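PDB 5N4B: dual function macrocyclase-peptidase POPB from Galerina marginata, which cleaves peptide bonds after proline and macrocyclises the trimmed precursor peptide during biosynthesis of the amanitin toxins. Local coordinates for residues Leu583-Ile588 and Met668-Phe673. The protein carries 1 engineered substitution. Residues are numbered along the deposited sequence; the frame is centred on the assembly and turned at random.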
loop_
_atom_site.group_PDB
_atom_site.type_symbol
_atom_site.label_atom_id
_atom_site.label_comp_id
_atom_site.label_asym_id
_atom_site.label_seq_id
_atom_site.Cartn_x
_atom_site.Cartn_y
_atom_site.Cartn_z
ATOM N N LEU A 583 -4.755 -9.420 -11.392
ATOM C CA LEU A 583 -5.675 -8.759 -12.303
ATOM C C LEU A 583 -5.137 -8.780 -13.725
ATOM O O LEU A 583 -5.864 -9.118 -14.670
ATOM C CB LEU A 583 -5.935 -7.341 -11.808
ATOM C CG LEU A 583 -6.815 -6.485 -12.700
ATOM C CD1 LEU A 583 -8.248 -6.994 -12.706
ATOM C CD2 LEU A 583 -6.767 -5.042 -12.237
ATOM N N VAL A 584 -3.878 -8.396 -13.901
ATOM C CA VAL A 584 -3.266 -8.384 -15.234
ATOM C C VAL A 584 -3.195 -9.780 -15.844
ATOM O O VAL A 584 -3.559 -9.979 -17.007
ATOM C CB VAL A 584 -1.908 -7.688 -15.191
ATOM C CG1 VAL A 584 -1.133 -7.878 -16.467
ATOM C CG2 VAL A 584 -2.110 -6.234 -14.937
ATOM N N MET A 585 -2.717 -10.752 -15.078
ATOM C CA MET A 585 -2.514 -12.113 -15.602
ATOM C C MET A 585 -3.839 -12.757 -15.950
ATOM O O MET A 585 -3.981 -13.341 -17.026
ATOM C CB MET A 585 -1.727 -12.954 -14.588
ATOM C CG MET A 585 -0.261 -12.498 -14.532
ATOM S SD MET A 585 0.865 -13.511 -13.553
ATOM C CE MET A 585 0.707 -12.735 -11.947
ATOM N N GLY A 586 -4.855 -12.616 -15.091
ATOM C CA GLY A 586 -6.168 -13.125 -15.447
ATOM C C GLY A 586 -6.823 -12.389 -16.600
ATOM O O GLY A 586 -7.544 -12.995 -17.406
ATOM N N SER A 587 -6.588 -11.085 -16.707
ATOM C CA SER A 587 -7.186 -10.329 -17.787
ATOM C C SER A 587 -6.647 -10.778 -19.129
ATOM O O SER A 587 -7.403 -10.830 -20.094
ATOM C CB SER A 587 -6.967 -8.839 -17.590
ATOM O OG SER A 587 -7.766 -8.320 -16.501
ATOM N N ILE A 588 -5.348 -11.062 -19.235
ATOM C CA ILE A 588 -4.817 -11.448 -20.549
ATOM C C ILE A 588 -5.295 -12.836 -20.933
ATOM O O ILE A 588 -5.497 -13.101 -22.116
ATOM C CB ILE A 588 -3.289 -11.296 -20.711
ATOM C CG1 ILE A 588 -2.500 -12.264 -19.866
ATOM C CG2 ILE A 588 -2.845 -9.854 -20.454
ATOM C CD1 ILE A 588 -0.994 -12.147 -20.105
ATOM N N MET A 668 6.814 -17.849 -6.887
ATOM C CA MET A 668 6.376 -19.043 -7.609
ATOM C C MET A 668 5.107 -18.799 -8.398
ATOM O O MET A 668 4.922 -19.422 -9.425
ATOM C CB MET A 668 6.195 -20.217 -6.645
ATOM C CG MET A 668 4.992 -20.158 -5.764
ATOM S SD MET A 668 3.545 -20.909 -6.547
ATOM C CE MET A 668 2.241 -20.484 -5.405
ATOM N N HIS A 669 4.254 -17.868 -7.967
ATOM C CA HIS A 669 3.041 -17.557 -8.701
ATOM C C HIS A 669 3.393 -17.144 -10.131
ATOM O O HIS A 669 2.899 -17.709 -11.111
ATOM C CB HIS A 669 2.325 -16.412 -7.989
ATOM C CG HIS A 669 1.557 -16.824 -6.793
ATOM N ND1 HIS A 669 0.345 -17.489 -6.866
ATOM C CD2 HIS A 669 1.825 -16.661 -5.477
ATOM C CE1 HIS A 669 -0.094 -17.714 -5.647
ATOM N NE2 HIS A 669 0.785 -17.224 -4.781
ATOM N N SER A 670 4.202 -16.095 -10.253
ATOM C CA SER A 670 4.662 -15.632 -11.543
ATOM C C SER A 670 5.497 -16.680 -12.277
ATOM O O SER A 670 5.427 -16.785 -13.506
ATOM C CB SER A 670 5.533 -14.406 -11.376
ATOM O OG SER A 670 4.748 -13.285 -11.041
ATOM N N PHE A 671 6.343 -17.428 -11.559
ATOM C CA PHE A 671 7.158 -18.457 -12.225
ATOM C C PHE A 671 6.273 -19.513 -12.904
ATOM O O PHE A 671 6.509 -19.890 -14.066
ATOM C CB PHE A 671 8.101 -19.147 -11.241
ATOM C CG PHE A 671 9.146 -18.299 -10.636
ATOM C CD1 PHE A 671 9.422 -17.013 -11.090
ATOM C CD2 PHE A 671 9.887 -18.802 -9.553
ATOM C CE1 PHE A 671 10.433 -16.258 -10.468
ATOM C CE2 PHE A 671 10.868 -18.055 -8.959
ATOM C CZ PHE A 671 11.133 -16.778 -9.415
ATOM N N LYS A 672 5.262 -20.002 -12.195
ATOM C CA LYS A 672 4.378 -20.976 -12.806
ATOM C C LYS A 672 3.636 -20.365 -13.978
ATOM O O LYS A 672 3.444 -21.010 -15.010
ATOM C CB LYS A 672 3.388 -21.528 -11.796
ATOM C CG LYS A 672 3.985 -22.444 -10.752
ATOM C CD LYS A 672 2.849 -23.090 -9.946
ATOM C CE LYS A 672 3.404 -23.857 -8.825
ATOM N NZ LYS A 672 2.290 -24.400 -8.057
ATOM N N PHE A 673 3.179 -19.126 -13.831
ATOM C CA PHE A 673 2.414 -18.515 -14.907
ATOM C C PHE A 673 3.259 -18.381 -16.169
ATOM O O PHE A 673 2.814 -18.759 -17.260
ATOM C CB PHE A 673 1.773 -17.200 -14.471
ATOM C CG PHE A 673 0.849 -16.618 -15.491
ATOM C CD1 PHE A 673 -0.352 -17.253 -15.757
ATOM C CD2 PHE A 673 1.198 -15.500 -16.197
ATOM C CE1 PHE A 673 -1.237 -16.733 -16.681
ATOM C CE2 PHE A 673 0.313 -14.963 -17.138
ATOM C CZ PHE A 673 -0.894 -15.613 -17.382
#
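The side chain of M585 lies across one face of the F673 ring, the two reaching from their helices in opposing senses, and this pair makes the dense part of the interface. CB of M585 stands over that face, 4.0 Å from the F673 ring centroid and only 19° off the normal, which identifies a CH-pi contact. From there the thioether runs along the ring toward its root, CG of M585 lying 3.6 Å from CE2 of F673. SD of M585 is 3.3 Å from CD2 of F673. The sulfur is 39° off the ring normal, an oblique Met-aromatic contact rather than one centred above the face. F673 reaches across because its CG is anti to the backbone N. I588 adds a lighter touch at the ring's edge, where its CD1 is 4.3 Å from CE2 of F673.

Both helices belong to the alpha/beta-hydrolase domain. Helix 579-590 follows directly on the nucleophile position, held here by the engineered A578, while helix 668-680 comes after strand 653-659 and the charge-relay residue D662. Their segments run nearly parallel, 19° apart, but the axes stay 12.2 Å from each other, so long side chains must bridge the gap. Strands 598-602 and 653-659 underlie it, P601 meeting M585 and T654 meeting I588.

The contact thins toward S670. A bend at the last torsion of M585 takes its CE off the F673 ring and toward S670, where the closest approach is a loose 4.2 Å to OG of S670, and no hydrogen bond links the two segments. This sparser end is nevertheless buried, not solvent-facing: I656 and V658 pack against S670, and A606 against M585.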